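Adenylate cyclase-like protein (PDB 3GQS) is of unknown function overall, but the part in this chain is a forkhead-associated (FHA) domain that may bind phosphothreonine-containing partners, as its relatives do. Local coordinates at residues D42-R47 with L92-F97; Q48-I53 with N69-E74; S85-V90 with L98-A103. All blocks are in the same frame, centred on the assembly; numbering follows the deposited sequence.

Interaction 1. Residues D42-R47 with L92-F97; sequences DMSISR and LGTTLF. With PO4 (phosphate ion), chain C.
Asp42 reaches across to Thr94 and Thr95, joining two tight turns of the FHA beta sandwich: type I from Asp42 to Ile45, type II' from Leu92 to Thr95. With CG anti to the backbone N (chi1 174°), the Asp42 side chain is carried toward the second turn; its CB passes 3.7 Å from Thr95 OG1. OD1 turns back to its own turn and takes a weak bond from Ser44 N, whereas OD2 collects three hydroxyls. Ser44 OG (2.6 Å from OD2) and Thr94 OG1 (2.7 Å from OD2) reach it from opposite faces, 44° and 40° out of the carboxylate plane; Thr95 OG1, 3.2 Å from OD2, lies nearer the plane on the anti side. A short acid among hydroxyl residues suits such a hub. Ser44 OG also accepts from Thr94 N at 3.0 Å, so one hydroxyl ties the acid to the second turn's backbone. Gly93 fits beside it, having a positive phi and no CB to strike that OG. Beside the polar cluster, Ile45 CD1 packs against Thr95 CB (3.5 Å), crossing that side chain at about a right angle. Just past the first turn, in the SxxH element of FHA domains, a phosphate ion, probably from the crystallisation liquor, sits in what resembles the phosphothreonine pocket: Ser46 OG donates to its O2, while Arg47 N and NH1 both donate to O4, NH1 at 2.9 Å.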
# COMPACT_ATOMS: atom_id res chain seq x y z
N ASP A 42 -2.47 -3.40 12.88
CA ASP A 42 -1.73 -4.66 13.06
C ASP A 42 -0.29 -4.44 13.54
O ASP A 42 0.50 -3.74 12.92
CB ASP A 42 -1.79 -5.43 11.74
CG ASP A 42 -0.96 -6.70 11.74
OD1 ASP A 42 -0.67 -7.29 12.82
OD2 ASP A 42 -0.60 -7.09 10.60
N MET A 43 0.03 -5.09 14.65
CA MET A 43 1.35 -5.06 15.30
C MET A 43 2.55 -5.30 14.36
O MET A 43 3.65 -4.87 14.66
CB MET A 43 1.40 -6.12 16.42
CG MET A 43 0.65 -5.76 17.71
SD MET A 43 1.51 -4.61 18.84
CE MET A 43 0.86 -3.01 18.24
N SER A 44 2.33 -6.00 13.25
CA SER A 44 3.42 -6.40 12.32
C SER A 44 3.64 -5.36 11.20
O SER A 44 4.42 -5.58 10.26
CB SER A 44 3.11 -7.77 11.71
OG SER A 44 1.97 -7.66 10.86
N ILE A 45 2.89 -4.26 11.31
CA ILE A 45 3.01 -3.11 10.41
C ILE A 45 3.83 -1.95 11.10
O ILE A 45 3.51 -1.43 12.17
CB ILE A 45 1.61 -2.65 9.89
CG1 ILE A 45 0.94 -3.82 9.11
CG2 ILE A 45 1.70 -1.47 8.91
CD1 ILE A 45 -0.55 -3.57 8.72
N SER A 46 4.90 -1.56 10.44
CA SER A 46 5.71 -0.43 10.88
C SER A 46 4.87 0.86 11.03
O SER A 46 3.82 1.02 10.41
CB SER A 46 6.89 -0.26 9.95
OG SER A 46 7.82 -1.30 10.21
N ARG A 47 5.34 1.74 11.89
CA ARG A 47 4.65 3.01 12.16
C ARG A 47 4.36 3.71 10.82
O ARG A 47 3.26 4.16 10.54
CB ARG A 47 5.49 3.89 13.04
CG ARG A 47 5.60 3.40 14.46
CD ARG A 47 6.67 4.13 15.27
NE ARG A 47 6.84 3.52 16.59
CZ ARG A 47 7.58 2.44 16.87
NH1 ARG A 47 8.27 1.80 15.95
NH2 ARG A 47 7.68 2.02 18.12
N LEU A 92 1.93 -6.61 3.80
CA LEU A 92 2.63 -5.81 4.83
C LEU A 92 2.38 -6.48 6.16
O LEU A 92 1.30 -6.37 6.69
CB LEU A 92 2.10 -4.38 4.90
CG LEU A 92 2.11 -3.54 3.61
CD1 LEU A 92 1.73 -2.09 3.94
CD2 LEU A 92 3.46 -3.68 2.93
N GLY A 93 3.39 -7.14 6.71
CA GLY A 93 3.21 -7.90 7.92
C GLY A 93 2.25 -9.01 7.56
O GLY A 93 2.45 -9.71 6.57
N THR A 94 1.19 -9.14 8.33
CA THR A 94 0.17 -10.16 8.11
C THR A 94 -1.02 -9.55 7.37
O THR A 94 -2.01 -10.23 7.10
CB THR A 94 -0.29 -10.75 9.43
OG1 THR A 94 -0.90 -9.71 10.20
CG2 THR A 94 0.87 -11.32 10.21
N THR A 95 -0.92 -8.28 7.02
CA THR A 95 -1.98 -7.59 6.33
C THR A 95 -1.81 -7.70 4.78
O THR A 95 -0.73 -7.66 4.25
CB THR A 95 -2.12 -6.13 6.83
OG1 THR A 95 -2.55 -6.16 8.20
CG2 THR A 95 -3.11 -5.34 5.99
N LEU A 96 -2.92 -7.87 4.09
CA LEU A 96 -2.95 -8.07 2.65
C LEU A 96 -3.76 -6.93 2.06
O LEU A 96 -4.75 -6.53 2.62
CB LEU A 96 -3.56 -9.43 2.29
CG LEU A 96 -2.79 -10.71 2.64
CD1 LEU A 96 -3.64 -12.01 2.25
CD2 LEU A 96 -1.38 -10.77 2.03
N PHE A 97 -3.30 -6.38 0.96
CA PHE A 97 -4.10 -5.41 0.21
C PHE A 97 -3.82 -5.41 -1.26
O PHE A 97 -2.84 -6.00 -1.74
CB PHE A 97 -3.97 -4.02 0.79
CG PHE A 97 -2.67 -3.33 0.48
CD1 PHE A 97 -2.49 -2.66 -0.74
CD2 PHE A 97 -1.67 -3.28 1.42
CE1 PHE A 97 -1.32 -1.96 -1.02
CE2 PHE A 97 -0.49 -2.60 1.14
CZ PHE A 97 -0.32 -1.92 -0.10
P PO4 C . 9.13 0.53 12.84
O1 PO4 C . 9.94 0.70 11.59
O2 PO4 C . 8.54 -0.90 12.69
O3 PO4 C . 9.99 0.66 14.08
O4 PO4 C . 8.02 1.51 13.11

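Interaction 2. Residues Q48-I53 with N69-E74; sequences QHAKII and NGVIVE
His49 meets Gly70 and Val71 along the edge of its ring. With CG anti to the backbone N (chi1 -168°), the imidazole reaches across to the backbone at Gly70, where NE2 donates a nearly straight bond of 2.8 Å to Gly70 O. The oxygen lies almost in the ring plane, but the ring nitrogen sits well above the plane of the peptide carbonyl, 51° out of it. The other ring nitrogen, ND1, accepts the backbone N-H of Ser46. Both nitrogens are therefore used, which fixes the rotation of the ring and is consistent with a neutral imidazole carrying its proton on NE2. Histidine suits the place because one flat group can donate at one edge and accept at another inside a buried setting.

These residues belong to two signatures of the FHA family, the SxxH element and the Asn-Gly pair at Asn69 and Gly70, and the bond joins them between the facing sheets of the beta sandwich. The backbone of Gly70 is bent so that a CB would press on the carbonyl O of Asn69, a conformation natural to glycine. Asn69 sends its ND2 elsewhere, to Ser44 O.

Val71 supplies the apolar side. Its CG2 meets the His49 ring at the edge, 3.7 Å from CD2, and at the same time touches Ala50 CB at 3.9 Å. Ala50, pointing its CB toward 69-74, meets Val71 with a single methyl. His49 and Ala50 together lie opposite Val29 in a classic beta bulge, and Leu92 packs against His49, Ala50 and Val71 alike.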
# COMPACT_ATOMS: atom_id res chain seq x y z
N GLN A 48 5.37 3.70 9.98
CA GLN A 48 5.22 4.00 8.56
C GLN A 48 5.98 2.97 7.76
O GLN A 48 7.16 2.78 7.90
CB GLN A 48 5.65 5.45 8.23
CG GLN A 48 7.15 5.76 8.44
CD GLN A 48 7.44 7.25 8.23
OE1 GLN A 48 7.01 7.85 7.23
NE2 GLN A 48 8.14 7.85 9.19
N HIS A 49 5.27 2.30 6.89
CA HIS A 49 5.74 1.06 6.36
C HIS A 49 6.08 1.12 4.87
O HIS A 49 7.11 0.62 4.42
CB HIS A 49 4.64 0.03 6.61
CG HIS A 49 5.09 -1.39 6.37
ND1 HIS A 49 5.11 -2.33 7.37
CD2 HIS A 49 5.53 -2.00 5.25
CE1 HIS A 49 5.59 -3.46 6.87
NE2 HIS A 49 5.84 -3.29 5.58
N ALA A 50 5.13 1.66 4.12
CA ALA A 50 5.13 1.63 2.66
C ALA A 50 4.55 2.95 2.20
O ALA A 50 3.73 3.53 2.87
CB ALA A 50 4.27 0.47 2.10
N LYS A 51 4.97 3.37 1.02
CA LYS A 51 4.46 4.58 0.42
C LYS A 51 3.96 4.27 -0.95
O LYS A 51 4.60 3.55 -1.67
CB LYS A 51 5.55 5.64 0.34
CG LYS A 51 4.95 6.98 0.17
CD LYS A 51 5.60 8.09 1.04
CE LYS A 51 6.96 8.40 0.66
NZ LYS A 51 7.57 9.34 1.71
N ILE A 52 2.80 4.79 -1.29
CA ILE A 52 2.17 4.51 -2.58
C ILE A 52 2.03 5.83 -3.31
O ILE A 52 1.40 6.75 -2.85
CB ILE A 52 0.77 3.80 -2.42
CG1 ILE A 52 0.94 2.52 -1.61
CG2 ILE A 52 0.06 3.55 -3.80
CD1 ILE A 52 -0.42 1.78 -1.30
N ILE A 53 2.67 5.90 -4.45
CA ILE A 53 2.73 7.12 -5.23
C ILE A 53 1.94 6.93 -6.49
O ILE A 53 2.26 6.08 -7.32
CB ILE A 53 4.19 7.48 -5.58
CG1 ILE A 53 4.93 7.88 -4.30
CG2 ILE A 53 4.27 8.63 -6.64
CD1 ILE A 53 6.35 7.37 -4.24
N ASN A 69 9.37 -5.63 8.48
CA ASN A 69 9.00 -6.90 7.81
C ASN A 69 9.02 -6.87 6.26
O ASN A 69 8.77 -7.88 5.60
CB ASN A 69 7.56 -7.27 8.23
CG ASN A 69 7.48 -7.69 9.70
OD1 ASN A 69 8.39 -8.32 10.24
ND2 ASN A 69 6.39 -7.33 10.37
N GLY A 70 9.24 -5.69 5.70
CA GLY A 70 9.40 -5.57 4.25
C GLY A 70 8.07 -5.38 3.56
O GLY A 70 7.01 -5.38 4.17
N VAL A 71 8.15 -5.20 2.26
CA VAL A 71 6.97 -5.02 1.41
C VAL A 71 7.02 -6.11 0.36
O VAL A 71 7.98 -6.18 -0.41
CB VAL A 71 6.93 -3.64 0.76
CG1 VAL A 71 5.81 -3.59 -0.28
CG2 VAL A 71 6.73 -2.55 1.82
N ILE A 72 6.02 -6.99 0.38
CA ILE A 72 5.95 -8.17 -0.50
C ILE A 72 4.88 -7.95 -1.53
O ILE A 72 3.72 -7.68 -1.18
CB ILE A 72 5.57 -9.49 0.25
CG1 ILE A 72 6.64 -9.88 1.26
CG2 ILE A 72 5.35 -10.66 -0.75
CD1 ILE A 72 6.69 -11.38 1.52
N VAL A 73 5.26 -8.02 -2.81
CA VAL A 73 4.28 -7.96 -3.90
C VAL A 73 4.27 -9.33 -4.59
O VAL A 73 5.31 -9.87 -5.00
CB VAL A 73 4.53 -6.76 -4.90
CG1 VAL A 73 3.36 -6.65 -5.92
CG2 VAL A 73 4.66 -5.44 -4.16
N GLU A 74 3.08 -9.92 -4.65
CA GLU A 74 2.87 -11.21 -5.34
C GLU A 74 4.03 -12.15 -5.06
O GLU A 74 4.71 -12.64 -5.98
CB GLU A 74 2.78 -10.97 -6.85
CG GLU A 74 1.63 -10.08 -7.28
CD GLU A 74 0.45 -10.86 -7.81
OE1 GLU A 74 0.66 -11.69 -8.68
OE2 GLU A 74 -0.70 -10.63 -7.35

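Interaction 3. Residues S85-V90 with L98-A103; sequences SANQVV and LLVDYA
Leu98 lays its side chain over the backbone of Asn87 and Gln88. Its CB comes 3.5 Å from Gln88 O, and its CD2 rests 3.8 Å from Asn87 C. CG stands between the backbone N and the carbonyl carbon (chi1 67°), an unusual choice for a leucine, and one that lays the branched end along the turn. A branched aliphatic side chain suits a place where it lies over the peptide atoms of a turn.

The turn itself is type II, from Ser85 to Gln88. Asn87 takes its third position with a positive phi of 74°, which asparagine accepts more readily than most residues. Gln88 folds back so that its OE1 receives Ser85 N at 2.6 Å, closing the turn with a side chain where the backbone bond of the turn is weak.

One direct hydrogen bond crosses to the strand: Asn87 N donates to Leu99 O at 2.7 Å, nearly in line with the carbonyl. The same oxygen also has Ala86 CA close by. Ala86 CB touches Asp101 CB at 3.8 Å, an apolar contact beside the polar ones. Two waters do the rest. Water 1 donates to Ser85 O and Gln88 O and accepts from Leu99 N, so it bridges turn and strand; water 2 accepts from both Asn87 ND2, 2.6 Å away, and Asp101 N.

In the FHA beta sandwich the turn leads from strand 81-83 into strand 90-92, running roughly antiparallel to the end of strand 95-102. That strand lies between 90-92 and 4-9 in the six-stranded antiparallel sheet; Leu99 packs on Phe5 and Leu7 of strand 4-9, and Asp101 OD1 is hydrogen-bonded to Ser3 OG, just ahead of that strand.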
# COMPACT_ATOMS: atom_id res chain seq x y z
N SER A 85 0.94 -2.78 -10.02
CA SER A 85 -0.13 -2.84 -11.02
C SER A 85 -1.49 -3.12 -10.35
O SER A 85 -1.55 -3.68 -9.24
CB SER A 85 0.20 -3.90 -12.09
OG SER A 85 1.34 -3.50 -12.85
N ALA A 86 -2.55 -2.70 -10.99
CA ALA A 86 -3.90 -3.09 -10.57
C ALA A 86 -3.93 -4.63 -10.34
O ALA A 86 -3.24 -5.38 -11.01
CB ALA A 86 -4.97 -2.64 -11.61
N ASN A 87 -4.67 -5.05 -9.33
CA ASN A 87 -4.99 -6.46 -9.05
C ASN A 87 -3.84 -7.29 -8.47
O ASN A 87 -3.93 -8.50 -8.40
CB ASN A 87 -5.57 -7.19 -10.29
CG ASN A 87 -6.68 -6.41 -10.99
OD1 ASN A 87 -6.91 -6.61 -12.18
ND2 ASN A 87 -7.36 -5.55 -10.27
N GLN A 88 -2.76 -6.63 -8.04
CA GLN A 88 -1.59 -7.31 -7.47
C GLN A 88 -1.62 -7.31 -5.92
O GLN A 88 -1.58 -6.27 -5.32
CB GLN A 88 -0.29 -6.61 -7.92
CG GLN A 88 0.21 -6.92 -9.32
CD GLN A 88 1.61 -6.34 -9.57
OE1 GLN A 88 1.85 -5.14 -9.40
NE2 GLN A 88 2.55 -7.19 -9.98
N VAL A 89 -1.69 -8.48 -5.28
CA VAL A 89 -1.65 -8.56 -3.81
C VAL A 89 -0.30 -8.04 -3.23
O VAL A 89 0.77 -8.47 -3.62
CB VAL A 89 -1.93 -9.98 -3.26
CG1 VAL A 89 -1.95 -9.97 -1.73
CG2 VAL A 89 -3.28 -10.55 -3.82
N VAL A 90 -0.41 -7.07 -2.33
CA VAL A 90 0.69 -6.58 -1.50
C VAL A 90 0.51 -7.06 -0.04
O VAL A 90 -0.54 -6.84 0.56
CB VAL A 90 0.78 -5.03 -1.47
CG1 VAL A 90 1.97 -4.62 -0.64
CG2 VAL A 90 0.89 -4.44 -2.92
N LEU A 98 -4.70 -4.78 -1.99
CA LEU A 98 -4.47 -4.59 -3.43
C LEU A 98 -5.14 -3.36 -3.96
O LEU A 98 -5.99 -2.75 -3.28
CB LEU A 98 -4.85 -5.82 -4.26
CG LEU A 98 -6.29 -6.29 -4.40
CD1 LEU A 98 -7.30 -5.21 -4.67
CD2 LEU A 98 -6.23 -7.26 -5.54
N LEU A 99 -4.70 -2.97 -5.14
CA LEU A 99 -5.27 -1.87 -5.86
C LEU A 99 -6.19 -2.43 -6.88
O LEU A 99 -5.87 -3.38 -7.58
CB LEU A 99 -4.25 -0.99 -6.63
CG LEU A 99 -3.33 -0.07 -5.81
CD1 LEU A 99 -3.10 1.22 -6.60
CD2 LEU A 99 -3.88 0.24 -4.37
N VAL A 100 -7.35 -1.80 -6.94
CA VAL A 100 -8.24 -1.94 -8.05
C VAL A 100 -8.26 -0.64 -8.84
O VAL A 100 -8.02 0.46 -8.31
CB VAL A 100 -9.63 -2.34 -7.58
CG1 VAL A 100 -9.57 -3.79 -7.13
CG2 VAL A 100 -10.14 -1.38 -6.49
N ASP A 101 -8.53 -0.80 -10.12
CA ASP A 101 -8.60 0.31 -11.07
C ASP A 101 -9.93 0.21 -11.83
O ASP A 101 -10.28 -0.84 -12.35
CB ASP A 101 -7.42 0.26 -12.04
CG ASP A 101 -7.37 1.45 -12.99
OD1 ASP A 101 -7.83 2.57 -12.69
OD2 ASP A 101 -6.81 1.28 -14.08
N TYR A 102 -10.68 1.29 -11.79
CA TYR A 102 -11.91 1.43 -12.56
C TYR A 102 -11.53 2.30 -13.75
O TYR A 102 -11.36 3.51 -13.61
CB TYR A 102 -13.03 2.05 -11.73
CG TYR A 102 -13.56 1.13 -10.63
CD1 TYR A 102 -13.01 1.14 -9.34
CD2 TYR A 102 -14.60 0.23 -10.89
CE1 TYR A 102 -13.50 0.28 -8.34
CE2 TYR A 102 -15.10 -0.60 -9.92
CZ TYR A 102 -14.55 -0.58 -8.66
OH TYR A 102 -15.04 -1.44 -7.71
N ALA A 103 -11.36 1.66 -14.90
CA ALA A 103 -10.90 2.32 -16.14
C ALA A 103 -12.08 2.83 -16.97
O ALA A 103 -12.64 3.89 -16.67
CB ALA A 103 -10.02 1.35 -16.96
O HOH W 1 -2.18 -4.06 -6.67
O HOH W 2 -8.70 -3.43 -11.10

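In the fold
From the N terminus, the chain first reaches 42-47, in the loop between strands 38-39 and 50-54. It passes directly into 48-53, which interaction 2 joins to 69-74, closing a stretch that includes the hairpin of strands 50-54 and 60-64 and tying one sheet to the other. That loop is nested within the longer one closed when 92-97 returns to 42-47 in interaction 1, and the two contacts touch. Interaction 3 follows interaction 2 in series but crosses interaction 1, since 85-90 precedes 92-97 and 98-103 follows it. Interactions 1 and 3 share strand 95-102, on opposite sides of the domain's centre, and meet where Phe97 O pairs with Val90 N.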